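Alginate biosynthesis protein AlgX (Pseudomonas aeruginosa, PDB 4KNC) takes part in alginate biosynthesis in the periplasm, protecting the polymer from degradation during transit and contributing to its O-acetylation. Local coordinates at residues Glu165-Val170 against Pro291-Trp296; Ile237-Thr242 against Asn250-Leu255; Val82-Pro87 against Lys161-Thr166; Asn113-Ile118 against Thr128-Pro133. One frame throughout, in Å; residues are numbered along the deposited sequence.

Contact 1 (Glu165-Val170 against Pro291-Trp296); sequences ETLKQV and PKILIW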
loop_
_atom_site.group_PDB
_atom_site.type_symbol
_atom_site.label_atom_id
_atom_site.label_comp_id
_atom_site.label_asym_id
_atom_site.label_seq_id
_atom_site.Cartn_x
_atom_site.Cartn_y
_atom_site.Cartn_z
ATOM N N GLU A 165 -18.846 5.529 6.826
ATOM C CA GLU A 165 -19.962 6.073 6.042
ATOM C C GLU A 165 -19.848 5.705 4.566
ATOM O O GLU A 165 -20.837 5.307 3.962
ATOM C CB GLU A 165 -20.131 7.575 6.248
ATOM C CG GLU A 165 -20.611 7.887 7.659
ATOM C CD GLU A 165 -21.876 7.113 8.003
ATOM O OE1 GLU A 165 -22.895 7.332 7.308
ATOM O OE2 GLU A 165 -21.852 6.277 8.944
ATOM N N THR A 166 -18.648 5.784 3.988
ATOM C CA THR A 166 -18.506 5.294 2.598
ATOM C C THR A 166 -18.824 3.790 2.432
ATOM O O THR A 166 -19.504 3.395 1.482
ATOM C CB THR A 166 -17.113 5.613 2.000
ATOM O OG1 THR A 166 -16.997 7.019 1.803
ATOM C CG2 THR A 166 -16.911 4.928 0.659
ATOM N N LEU A 167 -18.346 2.958 3.357
ATOM C CA LEU A 167 -18.578 1.513 3.288
ATOM C C LEU A 167 -20.065 1.200 3.206
ATOM O O LEU A 167 -20.486 0.323 2.445
ATOM C CB LEU A 167 -17.988 0.795 4.499
ATOM C CG LEU A 167 -16.477 0.850 4.664
ATOM C CD1 LEU A 167 -16.072 0.060 5.901
ATOM C CD2 LEU A 167 -15.798 0.298 3.405
ATOM N N LYS A 168 -20.854 1.922 3.993
ATOM C CA LYS A 168 -22.296 1.711 3.971
ATOM C C LYS A 168 -22.945 1.969 2.605
ATOM O O LYS A 168 -24.018 1.444 2.335
ATOM C CB LYS A 168 -22.981 2.531 5.071
ATOM C CG LYS A 168 -22.674 2.001 6.480
ATOM C CD LYS A 168 -23.194 2.948 7.553
ATOM C CE LYS A 168 -22.890 2.440 8.954
ATOM N NZ LYS A 168 -23.153 3.505 9.979
ATOM N N GLN A 169 -22.296 2.753 1.744
ATOM C CA GLN A 169 -22.833 3.039 0.401
ATOM C C GLN A 169 -22.471 1.963 -0.623
ATOM O O GLN A 169 -23.032 1.920 -1.726
ATOM C CB GLN A 169 -22.302 4.381 -0.133
ATOM C CG GLN A 169 -22.689 5.624 0.674
ATOM C CD GLN A 169 -21.811 6.827 0.340
ATOM O OE1 GLN A 169 -20.950 6.763 -0.546
ATOM N NE2 GLN A 169 -22.011 7.923 1.062
ATOM N N VAL A 170 -21.514 1.115 -0.278
ATOM C CA VAL A 170 -20.964 0.169 -1.245
ATOM C C VAL A 170 -21.959 -0.941 -1.584
ATOM O O VAL A 170 -22.504 -1.577 -0.688
ATOM C CB VAL A 170 -19.617 -0.421 -0.752
ATOM C CG1 VAL A 170 -19.040 -1.381 -1.763
ATOM C CG2 VAL A 170 -18.630 0.693 -0.490
ATOM N N PRO A 291 -12.903 -11.033 -0.845
ATOM C CA PRO A 291 -13.767 -10.111 -0.107
ATOM C C PRO A 291 -14.739 -9.441 -1.055
ATOM O O PRO A 291 -14.435 -9.333 -2.239
ATOM C CB PRO A 291 -12.782 -9.065 0.407
ATOM C CG PRO A 291 -11.714 -9.022 -0.674
ATOM C CD PRO A 291 -11.565 -10.468 -1.102
ATOM N N LYS A 292 -15.887 -9.003 -0.542
ATOM C CA LYS A 292 -16.813 -8.175 -1.304
ATOM C C LYS A 292 -16.235 -6.768 -1.418
ATOM O O LYS A 292 -16.446 -6.065 -2.404
ATOM C CB LYS A 292 -18.158 -8.098 -0.573
ATOM C CG LYS A 292 -18.800 -9.447 -0.315
ATOM C CD LYS A 292 -19.411 -10.006 -1.589
ATOM C CE LYS A 292 -20.050 -11.367 -1.357
ATOM N NZ LYS A 292 -19.020 -12.424 -1.126
ATOM N N ILE A 293 -15.513 -6.359 -0.381
ATOM C CA ILE A 293 -14.950 -5.016 -0.310
ATOM C C ILE A 293 -13.468 -5.071 0.095
ATOM O O ILE A 293 -13.081 -5.780 1.030
ATOM C CB ILE A 293 -15.730 -4.113 0.689
ATOM C CG1 ILE A 293 -17.232 -4.117 0.385
ATOM C CG2 ILE A 293 -15.175 -2.680 0.682
ATOM C CD1 ILE A 293 -18.040 -3.220 1.298
ATOM N N LEU A 294 -12.651 -4.331 -0.637
ATOM C CA LEU A 294 -11.226 -4.228 -0.360
ATOM C C LEU A 294 -10.908 -2.773 -0.054
ATOM O O LEU A 294 -11.116 -1.896 -0.898
ATOM C CB LEU A 294 -10.414 -4.697 -1.576
ATOM C CG LEU A 294 -8.882 -4.611 -1.501
ATOM C CD1 LEU A 294 -8.342 -5.461 -0.363
ATOM C CD2 LEU A 294 -8.269 -5.048 -2.826
ATOM N N ILE A 295 -10.431 -2.513 1.155
ATOM C CA ILE A 295 -10.034 -1.165 1.541
ATOM C C ILE A 295 -8.510 -1.001 1.426
ATOM O O ILE A 295 -7.749 -1.809 1.949
ATOM C CB ILE A 295 -10.448 -0.869 2.993
ATOM C CG1 ILE A 295 -11.948 -1.095 3.184
ATOM C CG2 ILE A 295 -10.077 0.560 3.389
ATOM C CD1 ILE A 295 -12.343 -1.073 4.641
ATOM N N TRP A 296 -8.069 0.061 0.766
ATOM C CA TRP A 296 -6.655 0.228 0.468
ATOM C C TRP A 296 -6.173 1.575 0.972
ATOM O O TRP A 296 -6.585 2.615 0.474
ATOM C CB TRP A 296 -6.429 0.082 -1.043
ATOM C CG TRP A 296 -4.990 0.149 -1.498
ATOM C CD1 TRP A 296 -3.857 0.080 -0.724
ATOM C CD2 TRP A 296 -4.542 0.322 -2.845
ATOM N NE1 TRP A 296 -2.729 0.188 -1.522
ATOM C CE2 TRP A 296 -3.126 0.347 -2.822
ATOM C CE3 TRP A 296 -5.197 0.471 -4.068
ATOM C CZ2 TRP A 296 -2.366 0.506 -3.979
ATOM C CZ3 TRP A 296 -4.438 0.623 -5.220
ATOM C CH2 TRP A 296 -3.043 0.638 -5.165
#

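Contact 2 (Ile237-Thr242 against Asn250-Leu255); sequences IALVGT and NFAGFL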
loop_
_atom_site.group_PDB
_atom_site.type_symbol
_atom_site.label_atom_id
_atom_site.label_comp_id
_atom_site.label_asym_id
_atom_site.label_seq_id
_atom_site.Cartn_x
_atom_site.Cartn_y
_atom_site.Cartn_z
ATOM N N ILE A 237 -14.903 -8.050 4.299
ATOM C CA ILE A 237 -14.155 -6.808 4.087
ATOM C C ILE A 237 -12.692 -6.981 4.510
ATOM O O ILE A 237 -12.414 -7.443 5.611
ATOM C CB ILE A 237 -14.762 -5.622 4.875
ATOM C CG1 ILE A 237 -16.262 -5.479 4.570
ATOM C CG2 ILE A 237 -14.011 -4.338 4.538
ATOM C CD1 ILE A 237 -16.909 -4.247 5.204
ATOM N N ALA A 238 -11.773 -6.614 3.623
ATOM C CA ALA A 238 -10.345 -6.766 3.863
ATOM C C ALA A 238 -9.667 -5.421 3.767
ATOM O O ALA A 238 -10.046 -4.580 2.956
ATOM C CB ALA A 238 -9.739 -7.723 2.852
ATOM N N LEU A 239 -8.659 -5.227 4.605
ATOM C CA LEU A 239 -7.924 -3.986 4.661
ATOM C C LEU A 239 -6.476 -4.252 4.290
ATOM O O LEU A 239 -5.820 -5.114 4.882
ATOM C CB LEU A 239 -8.003 -3.403 6.073
ATOM C CG LEU A 239 -7.155 -2.174 6.394
ATOM C CD1 LEU A 239 -7.469 -1.008 5.462
ATOM C CD2 LEU A 239 -7.364 -1.781 7.846
ATOM N N VAL A 240 -5.978 -3.524 3.300
ATOM C CA VAL A 240 -4.564 -3.584 2.965
ATOM C C VAL A 240 -4.010 -2.176 3.123
ATOM O O VAL A 240 -4.702 -1.202 2.820
ATOM C CB VAL A 240 -4.305 -4.171 1.552
ATOM C CG1 VAL A 240 -4.639 -5.654 1.544
ATOM C CG2 VAL A 240 -5.106 -3.426 0.477
ATOM N N GLY A 241 -2.789 -2.065 3.641
ATOM C CA GLY A 241 -2.286 -0.769 4.052
ATOM C C GLY A 241 -0.891 -0.778 4.635
ATOM O O GLY A 241 -0.152 -1.744 4.484
ATOM N N THR A 242 -0.547 0.315 5.306
ATOM C CA THR A 242 0.803 0.548 5.797
ATOM C C THR A 242 0.855 0.366 7.308
ATOM O O THR A 242 -0.088 -0.158 7.911
ATOM C CB THR A 242 1.217 1.982 5.489
ATOM O OG1 THR A 242 0.398 2.880 6.256
ATOM C CG2 THR A 242 1.037 2.275 3.985
ATOM N N ASN A 250 -5.141 1.193 15.834
ATOM C CA ASN A 250 -6.487 0.627 15.862
ATOM C C ASN A 250 -7.443 1.113 14.745
ATOM O O ASN A 250 -8.650 1.177 14.946
ATOM C CB ASN A 250 -7.139 0.822 17.245
ATOM C CG ASN A 250 -8.325 -0.122 17.462
ATOM O OD1 ASN A 250 -8.206 -1.316 17.217
ATOM N ND2 ASN A 250 -9.482 0.421 17.880
ATOM N N PHE A 251 -6.903 1.438 13.576
ATOM C CA PHE A 251 -7.724 1.877 12.444
ATOM C C PHE A 251 -8.751 0.807 12.060
ATOM O O PHE A 251 -9.941 1.111 11.915
ATOM C CB PHE A 251 -6.838 2.261 11.257
ATOM C CG PHE A 251 -7.597 2.737 10.031
ATOM C CD1 PHE A 251 -8.507 3.783 10.114
ATOM C CD2 PHE A 251 -7.347 2.170 8.783
ATOM C CE1 PHE A 251 -9.188 4.230 8.978
ATOM C CE2 PHE A 251 -8.010 2.623 7.635
ATOM C CZ PHE A 251 -8.942 3.652 7.742
ATOM N N ALA A 252 -8.314 -0.444 11.940
ATOM C CA ALA A 252 -9.257 -1.542 11.647
ATOM C C ALA A 252 -10.355 -1.699 12.718
ATOM O O ALA A 252 -11.519 -1.932 12.398
ATOM C CB ALA A 252 -8.517 -2.845 11.468
ATOM N N GLY A 253 -9.985 -1.562 13.989
ATOM C CA GLY A 253 -10.953 -1.669 15.071
ATOM C C GLY A 253 -12.010 -0.574 15.029
ATOM O O GLY A 253 -13.204 -0.834 15.218
ATOM N N PHE A 254 -11.587 0.659 14.771
ATOM C CA PHE A 254 -12.561 1.738 14.634
ATOM C C PHE A 254 -13.442 1.534 13.397
ATOM O O PHE A 254 -14.631 1.842 13.423
ATOM C CB PHE A 254 -11.865 3.094 14.603
ATOM C CG PHE A 254 -11.116 3.419 15.883
ATOM C CD1 PHE A 254 -11.749 3.336 17.117
ATOM C CD2 PHE A 254 -9.778 3.789 15.848
ATOM C CE1 PHE A 254 -11.061 3.633 18.300
ATOM C CE2 PHE A 254 -9.085 4.078 17.022
ATOM C CZ PHE A 254 -9.733 4.003 18.246
ATOM N N LEU A 255 -12.866 1.009 12.315
ATOM C CA LEU A 255 -13.684 0.663 11.160
ATOM C C LEU A 255 -14.779 -0.318 11.559
ATOM O O LEU A 255 -15.936 -0.146 11.172
ATOM C CB LEU A 255 -12.847 0.080 10.033
ATOM C CG LEU A 255 -11.960 1.069 9.269
ATOM C CD1 LEU A 255 -10.977 0.330 8.357
ATOM C CD2 LEU A 255 -12.801 2.031 8.451
#

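Contact 3 (Val82-Pro87 against Lys161-Thr166); sequences VVVYQP and KIVAET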
loop_
_atom_site.group_PDB
_atom_site.type_symbol
_atom_site.label_atom_id
_atom_site.label_comp_id
_atom_site.label_asym_id
_atom_site.label_seq_id
_atom_site.Cartn_x
_atom_site.Cartn_y
_atom_site.Cartn_z
ATOM N N VAL A 82 -12.212 0.430 -2.195
ATOM C CA VAL A 82 -12.247 1.678 -1.451
ATOM C C VAL A 82 -10.810 2.139 -1.218
ATOM O O VAL A 82 -9.992 1.370 -0.706
ATOM C CB VAL A 82 -12.941 1.482 -0.084
ATOM C CG1 VAL A 82 -12.806 2.731 0.782
ATOM C CG2 VAL A 82 -14.408 1.115 -0.275
ATOM N N VAL A 83 -10.486 3.375 -1.600
ATOM C CA VAL A 83 -9.149 3.907 -1.321
ATOM C C VAL A 83 -9.182 4.935 -0.183
ATOM O O VAL A 83 -9.970 5.888 -0.192
ATOM C CB VAL A 83 -8.416 4.479 -2.591
ATOM C CG1 VAL A 83 -7.299 5.428 -2.197
ATOM C CG2 VAL A 83 -7.841 3.354 -3.460
ATOM N N VAL A 84 -8.346 4.702 0.822
ATOM C CA VAL A 84 -8.157 5.660 1.892
ATOM C C VAL A 84 -6.885 6.445 1.602
ATOM O O VAL A 84 -5.773 5.941 1.774
ATOM C CB VAL A 84 -8.077 4.966 3.242
ATOM C CG1 VAL A 84 -7.573 5.950 4.315
ATOM C CG2 VAL A 84 -9.471 4.399 3.611
ATOM N N TYR A 85 -7.061 7.669 1.121
ATOM C CA TYR A 85 -5.965 8.522 0.694
ATOM C C TYR A 85 -5.640 9.439 1.864
ATOM O O TYR A 85 -6.238 10.508 2.009
ATOM C CB TYR A 85 -6.429 9.343 -0.508
ATOM C CG TYR A 85 -5.359 10.023 -1.358
ATOM C CD1 TYR A 85 -4.260 9.314 -1.859
ATOM C CD2 TYR A 85 -5.484 11.366 -1.709
ATOM C CE1 TYR A 85 -3.309 9.939 -2.673
ATOM C CE2 TYR A 85 -4.539 11.998 -2.518
ATOM C CZ TYR A 85 -3.458 11.282 -2.988
ATOM O OH TYR A 85 -2.540 11.920 -3.778
ATOM N N GLN A 86 -4.721 8.998 2.721
ATOM C CA GLN A 86 -4.465 9.694 3.987
ATOM C C GLN A 86 -4.031 11.144 3.728
ATOM O O GLN A 86 -3.107 11.402 2.965
ATOM C CB GLN A 86 -3.403 8.947 4.805
ATOM C CG GLN A 86 -3.402 9.317 6.298
ATOM C CD GLN A 86 -2.177 8.769 7.043
ATOM O OE1 GLN A 86 -1.101 8.605 6.457
ATOM N NE2 GLN A 86 -2.344 8.481 8.333
ATOM N N PRO A 87 -4.732 12.102 4.333
ATOM C CA PRO A 87 -4.415 13.510 4.060
ATOM C C PRO A 87 -3.126 13.979 4.756
ATOM O O PRO A 87 -2.640 13.334 5.682
ATOM C CB PRO A 87 -5.635 14.255 4.607
ATOM C CG PRO A 87 -6.190 13.330 5.682
ATOM C CD PRO A 87 -5.950 11.938 5.153
ATOM N N LYS A 161 -14.535 6.855 11.091
ATOM C CA LYS A 161 -15.952 7.237 11.087
ATOM C C LYS A 161 -16.429 7.613 9.656
ATOM O O LYS A 161 -17.459 7.106 9.158
ATOM C CB LYS A 161 -16.199 8.369 12.090
ATOM C CG LYS A 161 -17.655 8.582 12.439
ATOM C CD LYS A 161 -17.791 9.534 13.617
ATOM C CE LYS A 161 -16.953 9.063 14.794
ATOM N N ILE A 162 -15.637 8.451 8.982
ATOM C CA ILE A 162 -15.923 8.822 7.596
ATOM C C ILE A 162 -15.842 7.625 6.631
ATOM O O ILE A 162 -16.756 7.410 5.791
ATOM C CB ILE A 162 -15.013 9.974 7.138
ATOM C CG1 ILE A 162 -15.340 11.236 7.936
ATOM C CG2 ILE A 162 -15.179 10.246 5.639
ATOM C CD1 ILE A 162 -14.429 12.413 7.609
ATOM N N VAL A 163 -14.781 6.824 6.762
ATOM C CA VAL A 163 -14.652 5.655 5.876
ATOM C C VAL A 163 -15.865 4.724 6.011
ATOM O O VAL A 163 -16.409 4.241 5.012
ATOM C CB VAL A 163 -13.349 4.844 6.110
ATOM C CG1 VAL A 163 -13.305 3.643 5.158
ATOM C CG2 VAL A 163 -12.125 5.726 5.910
ATOM N N ALA A 164 -16.289 4.499 7.258
ATOM C CA ALA A 164 -17.453 3.680 7.563
ATOM C C ALA A 164 -18.676 4.204 6.820
ATOM O O ALA A 164 -19.456 3.417 6.244
ATOM C CB ALA A 164 -17.719 3.655 9.056
ATOM N N GLU A 165 -18.846 5.529 6.826
ATOM C CA GLU A 165 -19.962 6.073 6.042
ATOM C C GLU A 165 -19.848 5.705 4.566
ATOM O O GLU A 165 -20.837 5.307 3.962
ATOM C CB GLU A 165 -20.131 7.575 6.248
ATOM C CG GLU A 165 -20.611 7.887 7.659
ATOM C CD GLU A 165 -21.876 7.113 8.003
ATOM O OE1 GLU A 165 -22.895 7.332 7.308
ATOM O OE2 GLU A 165 -21.852 6.277 8.944
ATOM N N THR A 166 -18.648 5.784 3.988
ATOM C CA THR A 166 -18.506 5.294 2.598
ATOM C C THR A 166 -18.824 3.790 2.432
ATOM O O THR A 166 -19.504 3.395 1.482
ATOM C CB THR A 166 -17.113 5.613 2.000
ATOM O OG1 THR A 166 -16.997 7.019 1.803
ATOM C CG2 THR A 166 -16.911 4.928 0.659
#

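Contact 4 (Asn113-Ile118 against Thr128-Pro133); sequences NYLATI and TPDFSP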
loop_
_atom_site.group_PDB
_atom_site.type_symbol
_atom_site.label_atom_id
_atom_site.label_comp_id
_atom_site.label_asym_id
_atom_site.label_seq_id
_atom_site.Cartn_x
_atom_site.Cartn_y
_atom_site.Cartn_z
ATOM N N ASN A 113 -6.231 20.952 -4.674
ATOM C CA ASN A 113 -5.585 19.882 -5.432
ATOM C C ASN A 113 -5.877 18.479 -4.884
ATOM O O ASN A 113 -6.135 17.534 -5.640
ATOM C CB ASN A 113 -4.088 20.159 -5.557
ATOM C CG ASN A 113 -3.807 21.288 -6.521
ATOM O OD1 ASN A 113 -4.620 21.570 -7.404
ATOM N ND2 ASN A 113 -2.674 21.948 -6.355
ATOM N N TYR A 114 -5.868 18.364 -3.559
ATOM C CA TYR A 114 -6.262 17.131 -2.895
ATOM C C TYR A 114 -7.685 16.709 -3.300
ATOM O O TYR A 114 -7.914 15.566 -3.733
ATOM C CB TYR A 114 -6.152 17.305 -1.376
ATOM C CG TYR A 114 -6.522 16.060 -0.597
ATOM C CD1 TYR A 114 -7.832 15.830 -0.196
ATOM C CD2 TYR A 114 -5.557 15.111 -0.269
ATOM C CE1 TYR A 114 -8.184 14.683 0.520
ATOM C CE2 TYR A 114 -5.892 13.957 0.448
ATOM C CZ TYR A 114 -7.210 13.754 0.840
ATOM O OH TYR A 114 -7.553 12.620 1.538
ATOM N N LEU A 115 -8.640 17.634 -3.187
ATOM C CA LEU A 115 -10.041 17.312 -3.512
ATOM C C LEU A 115 -10.214 16.890 -4.969
ATOM O O LEU A 115 -10.965 15.943 -5.274
ATOM C CB LEU A 115 -10.952 18.500 -3.200
ATOM C CG LEU A 115 -11.183 18.725 -1.707
ATOM C CD1 LEU A 115 -11.869 20.051 -1.489
ATOM C CD2 LEU A 115 -12.005 17.575 -1.117
ATOM N N ALA A 116 -9.504 17.587 -5.860
ATOM C CA ALA A 116 -9.467 17.205 -7.273
ATOM C C ALA A 116 -8.979 15.761 -7.450
ATOM O O ALA A 116 -9.518 15.002 -8.268
ATOM C CB ALA A 116 -8.586 18.181 -8.070
ATOM N N THR A 117 -7.961 15.383 -6.672
ATOM C CA THR A 117 -7.430 14.018 -6.726
ATOM C C THR A 117 -8.432 12.967 -6.251
ATOM O O THR A 117 -8.591 11.903 -6.867
ATOM C CB THR A 117 -6.120 13.917 -5.896
ATOM O OG1 THR A 117 -5.131 14.764 -6.486
ATOM C CG2 THR A 117 -5.594 12.490 -5.848
ATOM N N ILE A 118 -9.107 13.266 -5.146
ATOM C CA ILE A 118 -10.234 12.462 -4.674
ATOM C C ILE A 118 -11.279 12.235 -5.783
ATOM O O ILE A 118 -11.754 11.105 -6.009
ATOM C CB ILE A 118 -10.926 13.165 -3.482
ATOM C CG1 ILE A 118 -9.977 13.238 -2.281
ATOM C CG2 ILE A 118 -12.206 12.459 -3.109
ATOM C CD1 ILE A 118 -9.403 11.888 -1.864
ATOM N N THR A 128 -14.210 6.486 -2.586
ATOM C CA THR A 128 -13.154 7.252 -1.938
ATOM C C THR A 128 -13.642 8.207 -0.860
ATOM O O THR A 128 -14.157 9.274 -1.171
ATOM C CB THR A 128 -12.382 8.060 -2.967
ATOM O OG1 THR A 128 -12.136 7.235 -4.111
ATOM C CG2 THR A 128 -11.069 8.541 -2.359
ATOM N N PRO A 129 -13.466 7.831 0.416
ATOM C CA PRO A 129 -13.906 8.723 1.492
ATOM C C PRO A 129 -13.261 10.099 1.385
ATOM O O PRO A 129 -12.081 10.241 1.000
ATOM C CB PRO A 129 -13.434 7.998 2.754
ATOM C CG PRO A 129 -13.430 6.560 2.361
ATOM C CD PRO A 129 -12.988 6.535 0.932
ATOM N N ASP A 130 -14.050 11.113 1.708
ATOM C CA ASP A 130 -13.591 12.497 1.662
ATOM C C ASP A 130 -13.278 12.962 3.074
ATOM O O ASP A 130 -14.186 13.116 3.892
ATOM C CB ASP A 130 -14.706 13.357 1.059
ATOM C CG ASP A 130 -14.334 14.821 0.957
ATOM O OD1 ASP A 130 -13.263 15.217 1.453
ATOM O OD2 ASP A 130 -15.133 15.581 0.376
ATOM N N PHE A 131 -12.000 13.203 3.357
ATOM C CA PHE A 131 -11.560 13.581 4.698
ATOM C C PHE A 131 -11.525 15.091 4.899
ATOM O O PHE A 131 -11.168 15.559 5.979
ATOM C CB PHE A 131 -10.170 12.975 5.027
ATOM C CG PHE A 131 -10.153 11.466 4.994
ATOM C CD1 PHE A 131 -10.932 10.733 5.886
ATOM C CD2 PHE A 131 -9.388 10.781 4.054
ATOM C CE1 PHE A 131 -10.937 9.335 5.859
ATOM C CE2 PHE A 131 -9.396 9.389 4.016
ATOM C CZ PHE A 131 -10.164 8.666 4.927
ATOM N N SER A 132 -11.909 15.854 3.877
ATOM C CA SER A 132 -11.838 17.309 3.992
ATOM C C SER A 132 -12.589 17.928 5.194
ATOM O O SER A 132 -12.151 18.952 5.713
ATOM C CB SER A 132 -12.195 18.013 2.672
ATOM O OG SER A 132 -13.503 17.683 2.246
ATOM N N PRO A 133 -13.689 17.302 5.668
ATOM C CA PRO A 133 -14.237 17.898 6.899
ATOM C C PRO A 133 -13.278 17.874 8.087
ATOM O O PRO A 133 -13.505 18.616 9.046
ATOM C CB PRO A 133 -15.461 17.029 7.201
ATOM C CG PRO A 133 -15.899 16.530 5.856
ATOM C CD PRO A 133 -14.603 16.297 5.097
HETATM O O HOH W 1 -10.329 12.529 1.341
#

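Contact 1 (Glu165-Val170 against Pro291-Trp296)
The shortest polar bond here, Gln-169 N to Thr-166 O at 2.9 Å, and the next one along, Val-170 N to Leu-167 O at 3.0 Å, each span three residues and fix the backbone from which Leu-167 and Val-170 meet strand residues Ile-293 and Ile-295. No hydrogen bond runs between the two segments; the contact is made by branched aliphatic ends. Val-170 CG1 comes tip to tip with Ile-293 CD1, 3.7 Å away. Leu-167 works differently: its CB is not aimed at the strand, but with CG opposite the carbonyl carbon (chi1 -64°) and an extended chi2 the two methyls swing inward. Its CD2 lies 3.9 Å from Ile-295 CD1, the two side chains standing at about a right angle, and the same methyl touches Ile-293 CG2 at 4.1 Å. Leu-167 therefore bridges two strand residues while Val-170 engages one. The exposed flank of the helix is polar: Lys-168 NZ forms a salt bridge with Glu-165 OE2 at 3.2 Å, on the syn side and 17° out of the carboxylate plane. Backbone bonds tie Ile-293 to strand 237-240 and Leu-294 to strand 80-85, and Leu-294 points the other way, onto helix 275-282. Helices on both faces of a parallel sheet give the three-layer alpha/beta/alpha arrangement in which SGNH hydrolases are built.

Contact 2 (Ile237-Thr242 against Asn250-Leu255)
Strand 237-240, carrying Leu-239, and helix 251-259, carrying Ala-252, run nearly antiparallel: the axes of the short segments make an angle of 154° and approach to 10.6 Å. One methyl does all the reaching from the strand. Leu-239 CD2, sent forward by a CG trans to the backbone N (chi1 173°), enters a notch formed by three helix residues. Its nearest neighbour there is Ala-252 CB at 3.9 Å. Phe-251 CD2 follows at 4.1 Å, approached obliquely. Leu-255 CD1 completes the notch, 4.2 Å from Leu-239 CD2. These walls brace one another, because Leu-255 CD1 also lies 3.8 Å above the plane of the Phe-251 ring, offset toward its rim, and the backbone bond from Leu-255 N to Phe-251 O holds the two residues one turn apart. At the start of the helix Asn-250 takes the N-cap position; its ND2, hydrogen-bonded to Thr-217 OG1, stands 3.5 Å above the centre of the Phe-254 ring. The connection between strand and helix contains Ser-243, the inferred nucleophile, whose side chain is about 10 Å from that of Phe-251. Strand, helix and strand 263-265 form a beta-alpha-beta unit: Ala-252 and Leu-255 also touch strand 263-265, whereas Phe-251, Phe-254 and Leu-255 lean on helix 153-169.

Contact 3 (Val82-Pro87 against Lys161-Thr166)
Val-84 and Val-163 meet methyl to methyl with their side chains at about a right angle, CG2 to CG2 at 3.8 Å. In Val-163 the CG1 branch is trans to the backbone N (chi1 179°) and CG2 is opposite the carbonyl carbon, so the side chain presents a fork to the strand. One prong, CG2, goes to Val-84; the other, CG1, is directed at Val-82, where the separation from Val-82 CG1 is a looser 4.5 Å. A single helix residue thus spans two strand residues whose side chains emerge on the same face of the sheet. Thr-166, one turn further on, also aims its CB at the strand, but its CG2 stays 4.7 Å from Val-82 CG2, beyond close contact. Val-84 CA lies 7.6 Å from Val-163 CA. Val-82 CA and Thr-166 CA are 8.3 Å apart. No polar bond joins the segments, and all the touching residues are buried. On the opposite face of the strand, Val-83 and Tyr-85 pack on helix 107-123. Strand 80-85 lies at one edge of the parallel sheet, next to 293-298, to which Val-82 and Val-84 are joined by backbone bonds, and Val-163 additionally touches Leu-255 of helix 251-259.

Contact 4 (Asn113-Ile118 against Thr128-Pro133)
This is a largely buried helix-to-loop contact with a water at its centre: Tyr-114, Leu-115 and Ile-118 of helix 107-123 pack on the Thr-128 to Ser-132 part of the connection leading to helix 153-169. The water donates to Tyr-114 OH (2.8 Å) and to Pro-129 O, and accepts from Phe-131 N at 2.7 Å, so it links the phenol to two backbone groups of the loop. Tyr-114 OH also hydrogen-bonds to Tyr-85 O, and it lies in the plane of the Phe-131 ring, at its edge, 3.6 Å from Phe-131 CD2. Asp-130 OD1 is gripped twice, by Ser-132 OG at 2.6 Å and by Ser-132 N at 2.8 Å (N-H...O angle 159°); the bond from Ser-132 N closes an Asx turn. Both donors approach from the same face of the carboxylate, OG on the syn side but 28° out of plane, N on the anti side and 34° out. Leu-115 CD2 rests beside this polar pair, 3.7 Å from Asp-130 OD1. At the other end Ile-118 CD1 meets Thr-128 CG2 at 3.8 Å, while Thr-128 OG1 is bonded to Ile-126 O. The loop lies between helix 107-123 on one side and, touched by Pro-129 and Phe-131, strand 80-85 with helix 153-169.

Overall arrangement
From the N terminus, strand 80-85 opens contact 3, which closes some 75 residues later on helix 153-169. Contact 4 falls wholly within that loop, pinning helix 107-123 to the connection that follows it. Contact 1 starts on the same helix as contact 3 ends on, sharing Glu-165 and Thr-166 with it, and closes 121 residues on at strand 293-298. Within this second loop lies the short-range contact 2. Apart from that shared stretch, no two contacts cross. Contacts 1, 2 and 3 reach three adjacent strands of one parallel sheet from the same face, where helices 153-169 and 251-259 also pack on each other; contact 4 brings in a helix that packs on the other face.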